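Local coordinates for protein RickCE (Rickettsia bellii, PDB 5HAM) that probably acts as a CE-clan effector protease that removes ubiquitin from modified proteins, the chain being a fragment that holds its catalytic domain, at residues Q21-F27 and I220-K224; I33-N37 and K179-L183; N117-N122 and L183-L188; E134-I138 and V149-K153. One frame throughout, in Å; residues are numbered along the deposited sequence.

Interaction 1 (Q21-F27 and I220-K224)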
loop_
_atom_site.group_PDB
_atom_site.type_symbol
_atom_site.label_atom_id
_atom_site.label_comp_id
_atom_site.label_asym_id
_atom_site.label_seq_id
_atom_site.Cartn_x
_atom_site.Cartn_y
_atom_site.Cartn_z
ATOM N N GLN A 21 14.534 4.457 13.708
ATOM C CA GLN A 21 13.909 4.734 14.985
ATOM C C GLN A 21 13.480 3.472 15.725
ATOM O O GLN A 21 12.746 3.549 16.710
ATOM C CB GLN A 21 12.721 5.662 14.792
ATOM C CG GLN A 21 13.108 7.124 14.636
ATOM C CD GLN A 21 11.897 7.990 14.361
ATOM O OE1 GLN A 21 11.362 7.982 13.253
ATOM N NE2 GLN A 21 11.442 8.730 15.372
ATOM N N LEU A 22 13.932 2.316 15.247
ATOM C CA LEU A 22 13.604 1.048 15.890
ATOM C C LEU A 22 14.835 0.168 16.118
ATOM O O LEU A 22 15.582 -0.116 15.187
ATOM C CB LEU A 22 12.567 0.285 15.059
ATOM C CG LEU A 22 11.129 0.803 15.135
ATOM C CD1 LEU A 22 10.222 0.125 14.106
ATOM C CD2 LEU A 22 10.583 0.614 16.534
ATOM N N ASP A 23 15.031 -0.259 17.363
ATOM C CA ASP A 23 16.074 -1.226 17.727
ATOM C C ASP A 23 15.882 -2.570 17.009
ATOM O O ASP A 23 14.934 -3.316 17.296
ATOM C CB ASP A 23 16.056 -1.430 19.243
ATOM C CG ASP A 23 17.101 -2.426 19.720
ATOM O OD1 ASP A 23 17.975 -2.817 18.917
ATOM O OD2 ASP A 23 17.048 -2.811 20.912
ATOM N N GLU A 24 16.799 -2.880 16.094
ATOM C CA GLU A 24 16.660 -4.053 15.221
ATOM C C GLU A 24 16.727 -5.369 15.990
ATOM O O GLU A 24 16.220 -6.381 15.534
ATOM C CB GLU A 24 17.699 -4.031 14.093
ATOM N N LYS A 25 17.331 -5.345 17.169
ATOM C CA LYS A 25 17.393 -6.531 18.019
ATOM C C LYS A 25 16.022 -6.926 18.559
ATOM O O LYS A 25 15.762 -8.093 18.835
ATOM C CB LYS A 25 18.376 -6.295 19.168
ATOM C CG LYS A 25 19.785 -6.167 18.647
ATOM C CD LYS A 25 20.824 -5.897 19.707
ATOM C CE LYS A 25 22.187 -5.750 19.031
ATOM N NZ LYS A 25 23.285 -5.310 19.937
ATOM N N LYS A 26 15.151 -5.939 18.700
ATOM C CA LYS A 26 13.861 -6.115 19.344
ATOM C C LYS A 26 12.728 -6.078 18.313
ATOM O O LYS A 26 11.705 -6.751 18.457
ATOM C CB LYS A 26 13.655 -4.961 20.319
ATOM C CG LYS A 26 13.259 -5.378 21.707
ATOM C CD LYS A 26 12.821 -4.182 22.526
ATOM C CE LYS A 26 13.885 -3.119 22.571
ATOM N NZ LYS A 26 13.720 -2.286 23.791
ATOM N N PHE A 27 12.917 -5.259 17.282
ATOM C CA PHE A 27 11.876 -4.984 16.301
ATOM C C PHE A 27 12.360 -5.309 14.900
ATOM O O PHE A 27 13.474 -4.973 14.537
ATOM C CB PHE A 27 11.481 -3.505 16.354
ATOM C CG PHE A 27 11.011 -3.048 17.707
ATOM C CD1 PHE A 27 9.902 -3.627 18.301
ATOM C CD2 PHE A 27 11.674 -2.029 18.377
ATOM C CE1 PHE A 27 9.464 -3.195 19.547
ATOM C CE2 PHE A 27 11.245 -1.588 19.616
ATOM C CZ PHE A 27 10.136 -2.175 20.210
ATOM N N ILE A 220 6.099 3.029 14.649
ATOM C CA ILE A 220 7.026 3.176 15.761
ATOM C C ILE A 220 6.332 3.144 17.121
ATOM O O ILE A 220 6.748 2.420 18.033
ATOM C CB ILE A 220 7.778 4.492 15.629
ATOM C CG1 ILE A 220 8.676 4.432 14.402
ATOM C CG2 ILE A 220 8.595 4.764 16.868
ATOM C CD1 ILE A 220 9.319 5.729 14.093
ATOM N N LYS A 221 5.257 3.914 17.253
ATOM C CA LYS A 221 4.554 3.971 18.528
ATOM C C LYS A 221 3.873 2.661 18.901
ATOM O O LYS A 221 4.032 2.172 20.015
ATOM C CB LYS A 221 3.583 5.153 18.578
ATOM C CG LYS A 221 4.251 6.375 19.185
ATOM C CD LYS A 221 3.760 7.648 18.577
ATOM C CE LYS A 221 4.454 8.830 19.218
ATOM N NZ LYS A 221 3.873 10.087 18.699
ATOM N N ILE A 222 3.136 2.088 17.957
ATOM C CA ILE A 222 2.485 0.817 18.167
ATOM C C ILE A 222 3.506 -0.268 18.479
ATOM O O ILE A 222 3.309 -1.054 19.400
ATOM C CB ILE A 222 1.676 0.409 16.941
ATOM C CG1 ILE A 222 0.564 1.428 16.684
ATOM C CG2 ILE A 222 1.086 -0.969 17.143
ATOM C CD1 ILE A 222 -0.148 1.232 15.336
ATOM N N ALA A 223 4.607 -0.301 17.731
ATOM C CA ALA A 223 5.676 -1.270 18.008
ATOM C C ALA A 223 6.120 -1.205 19.480
ATOM O O ALA A 223 6.325 -2.234 20.121
ATOM C CB ALA A 223 6.862 -1.030 17.091
ATOM N N LYS A 224 6.228 0.015 20.011
ATOM C CA LYS A 224 6.707 0.236 21.375
ATOM C C LYS A 224 5.587 0.186 22.435
ATOM O O LYS A 224 5.827 0.440 23.616
ATOM C CB LYS A 224 7.501 1.555 21.458
ATOM C CG LYS A 224 8.687 1.589 20.487
ATOM C CD LYS A 224 9.479 2.875 20.527
ATOM C CE LYS A 224 10.630 2.794 19.531
ATOM N NZ LYS A 224 11.476 4.027 19.437
#
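A lysine just past the end of a helix uses both its charged tip and its methylenes: Lys-224, exposed to solvent, is extended beyond CG, which carries its NZ across to the loop, where it donates to the backbone O of Gln-21 at 3.0 Å. The approach is almost straight on to the carbonyl, with a C=O...N angle of 167°. CE of Lys-224 packs on CD2 of Leu-22 at 3.7 Å, and its CG comes obliquely to CZ of Phe-27. A long, flexible residue suits this place because only its tip has to be charged.

Phe-27 begins strand 27-34, and its ring is held between two neighbours. CB of Ala-223 stands 4.1 Å above one face of the Phe-27 ring, displaced toward the rim, while CB of Lys-26 lies over the centre of the other. CE1 of Phe-27 also touches O of Ala-223 at 3.3 Å. A methyl is small enough to let the helix come this close. In the layered architecture of CE-clan proteases, helices pack on a central sheet, and here the end of helix 211-223 meets the loop that feeds an outer strand; Ala-223 also touches Ala-135 and Val-137 of the next strand.

At the start of both segments, CD1 of Ile-220 lies against the face of the Gln-21 amide, 3.2 Å from OE1, the two side chains crossing at about a right angle. Within the loop, OD1 of Asp-23 accepts from N of Lys-25, an Asx turn; O of Asp-23 accepts from N of Lys-26 and N of Phe-27, and together these bonds close the bend ahead of the strand.

Interaction 2 (I33-N37 and K179-L183)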
loop_
_atom_site.group_PDB
_atom_site.type_symbol
_atom_site.label_atom_id
_atom_site.label_comp_id
_atom_site.label_asym_id
_atom_site.label_seq_id
_atom_site.Cartn_x
_atom_site.Cartn_y
_atom_site.Cartn_z
ATOM N N ILE A 33 3.788 -4.599 2.359
ATOM C CA ILE A 33 2.715 -5.308 1.702
ATOM C C ILE A 33 1.992 -4.304 0.816
ATOM O O ILE A 33 1.661 -3.209 1.258
ATOM C CB ILE A 33 1.748 -5.882 2.716
ATOM C CG1 ILE A 33 2.318 -7.185 3.299
ATOM C CG2 ILE A 33 0.366 -6.118 2.078
ATOM C CD1 ILE A 33 1.537 -7.684 4.512
ATOM N N THR A 34 1.776 -4.661 -0.442
ATOM C CA THR A 34 1.145 -3.743 -1.388
ATOM C C THR A 34 -0.069 -4.368 -2.067
ATOM O O THR A 34 -0.049 -5.520 -2.503
ATOM C CB THR A 34 2.142 -3.245 -2.471
ATOM O OG1 THR A 34 2.548 -4.340 -3.289
ATOM C CG2 THR A 34 3.392 -2.655 -1.829
ATOM N N PHE A 35 -1.142 -3.601 -2.138
ATOM C CA PHE A 35 -2.329 -4.050 -2.830
ATOM C C PHE A 35 -2.565 -3.162 -4.027
ATOM O O PHE A 35 -2.308 -1.947 -3.983
ATOM C CB PHE A 35 -3.552 -3.930 -1.935
ATOM C CG PHE A 35 -3.525 -4.813 -0.728
ATOM C CD1 PHE A 35 -3.742 -6.177 -0.849
ATOM C CD2 PHE A 35 -3.333 -4.277 0.533
ATOM C CE1 PHE A 35 -3.742 -6.992 0.260
ATOM C CE2 PHE A 35 -3.331 -5.091 1.644
ATOM C CZ PHE A 35 -3.531 -6.452 1.507
ATOM N N ARG A 36 -3.075 -3.758 -5.095
ATOM C CA ARG A 36 -3.588 -2.967 -6.185
ATOM C C ARG A 36 -4.900 -2.376 -5.683
ATOM O O ARG A 36 -5.516 -2.924 -4.763
ATOM C CB ARG A 36 -3.792 -3.849 -7.406
ATOM C CG ARG A 36 -2.474 -4.382 -7.998
ATOM C CD ARG A 36 -2.621 -5.839 -8.449
ATOM N NE ARG A 36 -3.990 -6.080 -8.881
ATOM C CZ ARG A 36 -4.768 -7.069 -8.458
ATOM N NH1 ARG A 36 -5.998 -7.136 -8.927
ATOM N NH2 ARG A 36 -4.333 -7.978 -7.586
ATOM N N ASN A 37 -5.304 -1.243 -6.248
ATOM C CA ASN A 37 -6.600 -0.641 -5.925
ATOM C C ASN A 37 -7.661 -0.931 -6.988
ATOM O O ASN A 37 -8.852 -0.771 -6.747
ATOM C CB ASN A 37 -6.481 0.868 -5.665
ATOM C CG ASN A 37 -5.408 1.532 -6.512
ATOM O OD1 ASN A 37 -4.860 0.930 -7.437
ATOM N ND2 ASN A 37 -5.103 2.789 -6.195
ATOM N N LYS A 179 -9.702 -6.280 1.494
ATOM C CA LYS A 179 -8.532 -6.914 0.926
ATOM C C LYS A 179 -7.491 -7.336 1.977
ATOM O O LYS A 179 -6.990 -8.454 1.937
ATOM C CB LYS A 179 -7.935 -6.071 -0.220
ATOM C CG LYS A 179 -7.315 -4.726 0.112
ATOM C CD LYS A 179 -7.120 -3.915 -1.194
ATOM C CE LYS A 179 -6.457 -2.580 -0.967
ATOM N NZ LYS A 179 -6.691 -1.559 -2.021
ATOM N N LEU A 180 -7.203 -6.472 2.942
ATOM C CA LEU A 180 -6.212 -6.806 3.976
ATOM C C LEU A 180 -6.683 -7.916 4.964
ATOM O O LEU A 180 -5.954 -8.892 5.221
ATOM C CB LEU A 180 -5.715 -5.530 4.697
ATOM C CG LEU A 180 -4.818 -5.697 5.927
ATOM C CD1 LEU A 180 -3.584 -6.540 5.596
ATOM C CD2 LEU A 180 -4.408 -4.339 6.475
ATOM N N PRO A 181 -7.895 -7.776 5.520
ATOM C CA PRO A 181 -8.386 -8.884 6.342
ATOM C C PRO A 181 -8.485 -10.189 5.567
ATOM O O PRO A 181 -8.267 -11.229 6.170
ATOM C CB PRO A 181 -9.777 -8.403 6.779
ATOM C CG PRO A 181 -9.610 -6.930 6.871
ATOM C CD PRO A 181 -8.704 -6.561 5.707
ATOM N N LYS A 182 -8.795 -10.135 4.273
ATOM C CA LYS A 182 -8.779 -11.338 3.443
ATOM C C LYS A 182 -7.370 -11.929 3.360
ATOM O O LYS A 182 -7.199 -13.151 3.338
ATOM C CB LYS A 182 -9.300 -11.066 2.022
ATOM C CG LYS A 182 -10.794 -10.744 1.920
ATOM C CD LYS A 182 -11.618 -11.399 3.025
ATOM C CE LYS A 182 -13.079 -10.917 3.016
ATOM N NZ LYS A 182 -13.813 -11.321 4.262
ATOM N N LEU A 183 -6.360 -11.063 3.303
ATOM C CA LEU A 183 -4.985 -11.537 3.251
ATOM C C LEU A 183 -4.615 -12.178 4.576
ATOM O O LEU A 183 -4.045 -13.260 4.610
ATOM C CB LEU A 183 -4.023 -10.396 2.953
ATOM C CG LEU A 183 -2.537 -10.764 3.001
ATOM C CD1 LEU A 183 -2.180 -11.793 1.911
ATOM C CD2 LEU A 183 -1.697 -9.503 2.871
#
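Lys-179 lies lengthwise over the ring of Phe-35, a CH-pi contact that joins helix 175-188 to the chain just beyond the outer strand 27-34 of the central mixed sheet. Helix packed on sheet is the basic layering of CE-clan proteases, and this contact sits at the edge of that layer.

Followed outward, Lys-179 begins with a CB directed toward segment 33-37. Its CG then takes the crowded position between the backbone N and the carbonyl carbon (chi1 67°), which brings it over the middle of the ring, 3.9 Å from the centroid and 11° off the normal. CD continues past the ring to CB of Phe-35 at 3.6 Å, and CE meets the same CB at 3.3 Å, the two side chains sliding past each other in opposite directions. At the tip NZ donates to O of Arg-36 at 3.3 Å, from above the carbonyl plane. That bond is long; the stronger partner of NZ is Asp-176, in a salt bridge, and O of Met-142 accepts from NZ as well. Lysine fits because its methylenes can cover an aromatic face while the ammonium goes on to polar partners.

Beyond the lysine, the far end of the ring is met by leucines. CE2 of Phe-35 rests on CB of Leu-180 at 3.9 Å, where the side chains cross at about a right angle. Leu-183, one turn farther along the helix from Lys-179, is shared between Phe-35 and Ile-33: its CD2 lies 3.8 Å from CZ of Phe-35 and, tip to tip, 4.0 Å from CG2 of Ile-33.

Interaction 3 (N117-N122 and L183-L188)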
loop_
_atom_site.group_PDB
_atom_site.type_symbol
_atom_site.label_atom_id
_atom_site.label_comp_id
_atom_site.label_asym_id
_atom_site.label_seq_id
_atom_site.Cartn_x
_atom_site.Cartn_y
_atom_site.Cartn_z
ATOM N N ASN A 117 3.091 -10.878 -0.639
ATOM C CA ASN A 117 2.318 -10.334 0.483
ATOM C C ASN A 117 2.120 -11.370 1.580
ATOM O O ASN A 117 2.325 -11.082 2.748
ATOM C CB ASN A 117 0.956 -9.780 0.042
ATOM C CG ASN A 117 1.065 -8.441 -0.690
ATOM O OD1 ASN A 117 2.082 -7.762 -0.621
ATOM N ND2 ASN A 117 0.000 -8.054 -1.373
ATOM N N GLU A 118 1.735 -12.585 1.213
ATOM C CA GLU A 118 1.667 -13.658 2.206
ATOM C C GLU A 118 3.020 -13.951 2.875
ATOM O O GLU A 118 3.089 -14.152 4.086
ATOM C CB GLU A 118 1.112 -14.940 1.597
ATOM C CG GLU A 118 -0.343 -14.872 1.250
ATOM C CD GLU A 118 -0.811 -16.122 0.553
ATOM O OE1 GLU A 118 0.037 -16.992 0.284
ATOM O OE2 GLU A 118 -2.021 -16.236 0.269
ATOM N N ASP A 119 4.093 -13.978 2.092
ATOM C CA ASP A 119 5.411 -14.250 2.661
ATOM C C ASP A 119 5.846 -13.209 3.690
ATOM O O ASP A 119 6.472 -13.541 4.696
ATOM C CB ASP A 119 6.455 -14.438 1.562
ATOM C CG ASP A 119 6.187 -15.677 0.725
ATOM O OD1 ASP A 119 5.577 -16.638 1.251
ATOM O OD2 ASP A 119 6.579 -15.697 -0.456
ATOM N N ILE A 120 5.483 -11.954 3.466
ATOM C CA ILE A 120 5.818 -10.897 4.411
ATOM C C ILE A 120 5.056 -11.071 5.721
ATOM O O ILE A 120 5.627 -10.966 6.803
ATOM C CB ILE A 120 5.553 -9.532 3.793
ATOM C CG1 ILE A 120 6.517 -9.308 2.616
ATOM C CG2 ILE A 120 5.690 -8.443 4.833
ATOM C CD1 ILE A 120 6.013 -8.310 1.585
ATOM N N LEU A 121 3.771 -11.371 5.625
ATOM C CA LEU A 121 2.996 -11.664 6.813
ATOM C C LEU A 121 3.554 -12.862 7.568
ATOM O O LEU A 121 3.654 -12.845 8.796
ATOM C CB LEU A 121 1.560 -11.955 6.429
ATOM C CG LEU A 121 0.525 -11.000 7.003
ATOM C CD1 LEU A 121 -0.882 -11.555 6.738
ATOM C CD2 LEU A 121 0.801 -10.765 8.498
ATOM N N ASN A 122 3.908 -13.914 6.836
ATOM C CA ASN A 122 4.505 -15.087 7.472
ATOM C C ASN A 122 5.883 -14.841 8.098
ATOM O O ASN A 122 6.160 -15.327 9.194
ATOM C CB ASN A 122 4.565 -16.268 6.507
ATOM C CG ASN A 122 3.285 -17.076 6.510
ATOM O OD1 ASN A 122 2.655 -17.247 7.558
ATOM N ND2 ASN A 122 2.882 -17.565 5.335
ATOM N N LEU A 183 -6.360 -11.063 3.303
ATOM C CA LEU A 183 -4.985 -11.537 3.251
ATOM C C LEU A 183 -4.615 -12.178 4.576
ATOM O O LEU A 183 -4.045 -13.260 4.610
ATOM C CB LEU A 183 -4.023 -10.396 2.953
ATOM C CG LEU A 183 -2.537 -10.764 3.001
ATOM C CD1 LEU A 183 -2.180 -11.793 1.911
ATOM C CD2 LEU A 183 -1.697 -9.503 2.871
ATOM N N ILE A 184 -4.958 -11.505 5.665
ATOM C CA ILE A 184 -4.599 -11.984 6.994
ATOM C C ILE A 184 -5.194 -13.364 7.216
ATOM O O ILE A 184 -4.510 -14.292 7.655
ATOM C CB ILE A 184 -5.075 -11.015 8.094
ATOM C CG1 ILE A 184 -4.295 -9.695 8.023
ATOM C CG2 ILE A 184 -4.949 -11.651 9.469
ATOM C CD1 ILE A 184 -4.789 -8.632 8.998
ATOM N N ASP A 185 -6.462 -13.515 6.870
ATOM C CA ASP A 185 -7.107 -14.814 7.047
ATOM C C ASP A 185 -6.583 -15.888 6.080
ATOM O O ASP A 185 -6.472 -17.047 6.450
ATOM C CB ASP A 185 -8.633 -14.715 6.981
ATOM C CG ASP A 185 -9.301 -16.037 7.338
ATOM O OD1 ASP A 185 -9.423 -16.348 8.545
ATOM O OD2 ASP A 185 -9.675 -16.786 6.413
ATOM N N LYS A 186 -6.249 -15.508 4.852
ATOM C CA LYS A 186 -5.638 -16.461 3.932
ATOM C C LYS A 186 -4.313 -16.966 4.487
ATOM O O LYS A 186 -4.003 -18.148 4.382
ATOM C CB LYS A 186 -5.419 -15.841 2.551
ATOM C CG LYS A 186 -4.868 -16.811 1.506
ATOM C CD LYS A 186 -5.314 -16.413 0.095
ATOM C CE LYS A 186 -5.135 -17.540 -0.922
ATOM N NZ LYS A 186 -3.795 -17.538 -1.588
ATOM N N THR A 187 -3.546 -16.067 5.095
ATOM C CA THR A 187 -2.198 -16.388 5.543
ATOM C C THR A 187 -2.153 -17.057 6.922
ATOM O O THR A 187 -1.393 -18.004 7.142
ATOM C CB THR A 187 -1.328 -15.109 5.591
ATOM O OG1 THR A 187 -1.356 -14.458 4.313
ATOM C CG2 THR A 187 0.110 -15.445 5.957
ATOM N N LEU A 188 -2.969 -16.557 7.843
ATOM C CA LEU A 188 -2.836 -16.912 9.247
ATOM C C LEU A 188 -4.096 -17.504 9.856
ATOM O O LEU A 188 -4.109 -17.833 11.039
ATOM C CB LEU A 188 -2.440 -15.684 10.058
ATOM C CG LEU A 188 -1.156 -14.996 9.604
ATOM C CD1 LEU A 188 -1.007 -13.682 10.330
ATOM C CD2 LEU A 188 0.037 -15.909 9.857
#
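NZ of Lys-186 and OE2 of Glu-118, 2.9 Å apart, form a salt bridge at the solvent side, the ammonium standing on the syn side of the carboxylate and 16° out of its plane. CG (3.2 Å) and CD of Lys-186 run past OE2 of Glu-118, and the bend at chi4 (-90°) turns NZ back to the same oxygen. The stem of Glu-118 is apolar, and its CG touches CD1 of Leu-183 at 3.6 Å. Asn-117 lends its CB to CD2 of Leu-183, while its amide nitrogen bonds to O of Thr-34.

The carbonyl O of Leu-183 is gripped twice by Thr-187, by its N and by its OG1 at 3.0 Å, the hydroxyl coming from above the carbonyl plane. With the hydroxyl turned back on its own helix, the threonine can face the neighbouring one in spite of its polarity: OG1 packs on CG of Glu-118, and CG2, anti to the backbone N, lies against the amide of Asn-122.

The axes of segments 117-122 and 183-188 cross at -67°, 9.6 Å apart. Leu-121 fills the centre, its CD1 reaching CB of Thr-187 at 3.8 Å and its CD2 meeting CD1 of Leu-188 at 3.9 Å. Seated among Leu-183, Ile-184, Thr-187 and Leu-188, it makes a single knob-into-hole contact between two helices on one side of the sheet.

Interaction 4 (E134-I138 and V149-K153)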
loop_
_atom_site.group_PDB
_atom_site.type_symbol
_atom_site.label_atom_id
_atom_site.label_comp_id
_atom_site.label_asym_id
_atom_site.label_seq_id
_atom_site.Cartn_x
_atom_site.Cartn_y
_atom_site.Cartn_z
ATOM N N GLU A 134 10.031 -8.497 19.609
ATOM C CA GLU A 134 8.785 -8.179 20.296
ATOM C C GLU A 134 7.725 -7.533 19.390
ATOM O O GLU A 134 6.553 -7.471 19.753
ATOM C CB GLU A 134 9.008 -7.400 21.600
ATOM C CG GLU A 134 9.516 -5.998 21.463
ATOM C CD GLU A 134 9.480 -5.249 22.791
ATOM O OE1 GLU A 134 10.275 -5.595 23.696
ATOM O OE2 GLU A 134 8.647 -4.324 22.939
ATOM N N ALA A 135 8.136 -7.088 18.207
ATOM C CA ALA A 135 7.199 -6.547 17.223
ATOM C C ALA A 135 7.760 -6.615 15.815
ATOM O O ALA A 135 8.963 -6.493 15.593
ATOM C CB ALA A 135 6.787 -5.101 17.561
ATOM N N ALA A 136 6.865 -6.827 14.865
ATOM C CA ALA A 136 7.198 -6.757 13.453
ATOM C C ALA A 136 6.320 -5.669 12.871
ATOM O O ALA A 136 5.101 -5.668 13.062
ATOM C CB ALA A 136 6.935 -8.074 12.771
ATOM N N VAL A 137 6.954 -4.717 12.201
ATOM C CA VAL A 137 6.241 -3.587 11.637
ATOM C C VAL A 137 6.158 -3.751 10.121
ATOM O O VAL A 137 7.172 -3.918 9.443
ATOM C CB VAL A 137 6.955 -2.270 12.011
ATOM C CG1 VAL A 137 6.227 -1.049 11.426
ATOM C CG2 VAL A 137 7.105 -2.168 13.527
ATOM N N ILE A 138 4.941 -3.728 9.597
ATOM C CA ILE A 138 4.706 -3.897 8.168
ATOM C C ILE A 138 3.985 -2.686 7.577
ATOM O O ILE A 138 2.814 -2.442 7.880
ATOM C CB ILE A 138 3.835 -5.139 7.880
ATOM C CG1 ILE A 138 4.325 -6.350 8.695
ATOM C CG2 ILE A 138 3.804 -5.422 6.377
ATOM C CD1 ILE A 138 3.420 -7.591 8.563
ATOM N N VAL A 149 -0.247 1.170 8.281
ATOM C CA VAL A 149 0.698 0.315 8.996
ATOM C C VAL A 149 0.034 -0.856 9.726
ATOM O O VAL A 149 -1.072 -0.739 10.271
ATOM C CB VAL A 149 1.600 1.134 9.974
ATOM C CG1 VAL A 149 0.780 1.677 11.157
ATOM C CG2 VAL A 149 2.777 0.311 10.447
ATOM N N LEU A 150 0.715 -1.993 9.720
ATOM C CA LEU A 150 0.244 -3.141 10.466
ATOM C C LEU A 150 1.376 -3.674 11.339
ATOM O O LEU A 150 2.425 -4.039 10.837
ATOM C CB LEU A 150 -0.246 -4.223 9.508
ATOM C CG LEU A 150 -0.809 -5.478 10.172
ATOM C CD1 LEU A 150 -2.161 -5.165 10.826
ATOM C CD2 LEU A 150 -0.935 -6.622 9.173
ATOM N N VAL A 151 1.157 -3.713 12.648
ATOM C CA VAL A 151 2.179 -4.185 13.579
ATOM C C VAL A 151 1.781 -5.514 14.212
ATOM O O VAL A 151 0.672 -5.674 14.723
ATOM C CB VAL A 151 2.467 -3.144 14.679
ATOM C CG1 VAL A 151 3.636 -3.598 15.538
ATOM C CG2 VAL A 151 2.755 -1.787 14.055
ATOM N N ALA A 152 2.699 -6.470 14.157
ATOM C CA ALA A 152 2.447 -7.832 14.603
ATOM C C ALA A 152 3.163 -8.103 15.905
ATOM O O ALA A 152 4.362 -7.840 16.033
ATOM C CB ALA A 152 2.934 -8.805 13.546
ATOM N N LYS A 153 2.426 -8.635 16.871
ATOM C CA LYS A 153 2.995 -8.988 18.161
ATOM C C LYS A 153 2.487 -10.348 18.613
ATOM O O LYS A 153 1.479 -10.850 18.123
ATOM C CB LYS A 153 2.672 -7.931 19.208
ATOM C CG LYS A 153 3.346 -6.605 18.947
ATOM C CD LYS A 153 2.964 -5.588 19.998
ATOM C CE LYS A 153 3.461 -4.209 19.632
ATOM N NZ LYS A 153 2.969 -3.182 20.583
#
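Four backbone hydrogen bonds tie Ala-136 to Ala-152 and Ile-138 to Leu-150, each residue of a pair giving its N-H and receiving on its O. N of Ala-136 reaches O of Ala-152 at 2.9 Å, and the return bond, N of Ala-152 to O of Ala-136, is 2.8 Å and nearly straight at 173°; both lie in the carbonyl plane. In the second pair the donors are tilted by a little over 20° from that plane. Val-137 and Val-151 make the non-hydrogen-bonded pair in between, with CA atoms 4.5 Å apart. Weak CA-H...O contacts supplement the ladder: CA of Ala-135 faces O of Ala-152, and CA of Val-151 faces O of Ala-136, both at 3.3 Å.

The apolar contacts divide between two faces. Ala-136, Ile-138, Leu-150 and Ala-152 share one, and CB of Ala-136 meets CB of Ala-152 at 4.1 Å. These small methyls suit close packing under helix 96-130, where Ala-124 and Ile-128 touch them. The opposite face carries the valines, branched residues well suited to strands; CG2 of Val-149 and CG1 of Val-137, each anti to the N of its own residue, touch at 3.8 Å, and helix 211-223 covers this side.

Lys-153, the polar residue here, runs its CG past the backbone O of Glu-134 at 3.4 Å, and its NZ reaches O of Ile-222, a probable hydrogen bond.

Segments 135-138 and 149-153, 162° apart in direction, belong to a twisted antiparallel beta hairpin, two inner strands of a mixed five-stranded sheet sandwiched between helices, as in CE-clan proteases.

How the interactions relate
Interactions 1 and 4 meet at one end of the central sheet, their centres 9 Å apart: O of Lys-26 accepts from N of Glu-134 in a probable backbone hydrogen bond, and the ring of Phe-27 packs on the Glu-134 side chain. Interactions 2 and 3, with centres 10 Å apart, share helix 175-188 and Leu-183. Ile-138 connects the two groups by touching Ile-33 and Ile-120. Between interactions 1 and 2 the centres are about 24 Å apart. Along the chain, interaction 1 encloses the other three, interactions 2 and 3 alternate their segments, and the hairpin of interaction 4 falls within both. Early and late parts of the sequence are thereby brought together round one sheet, with helices on both faces.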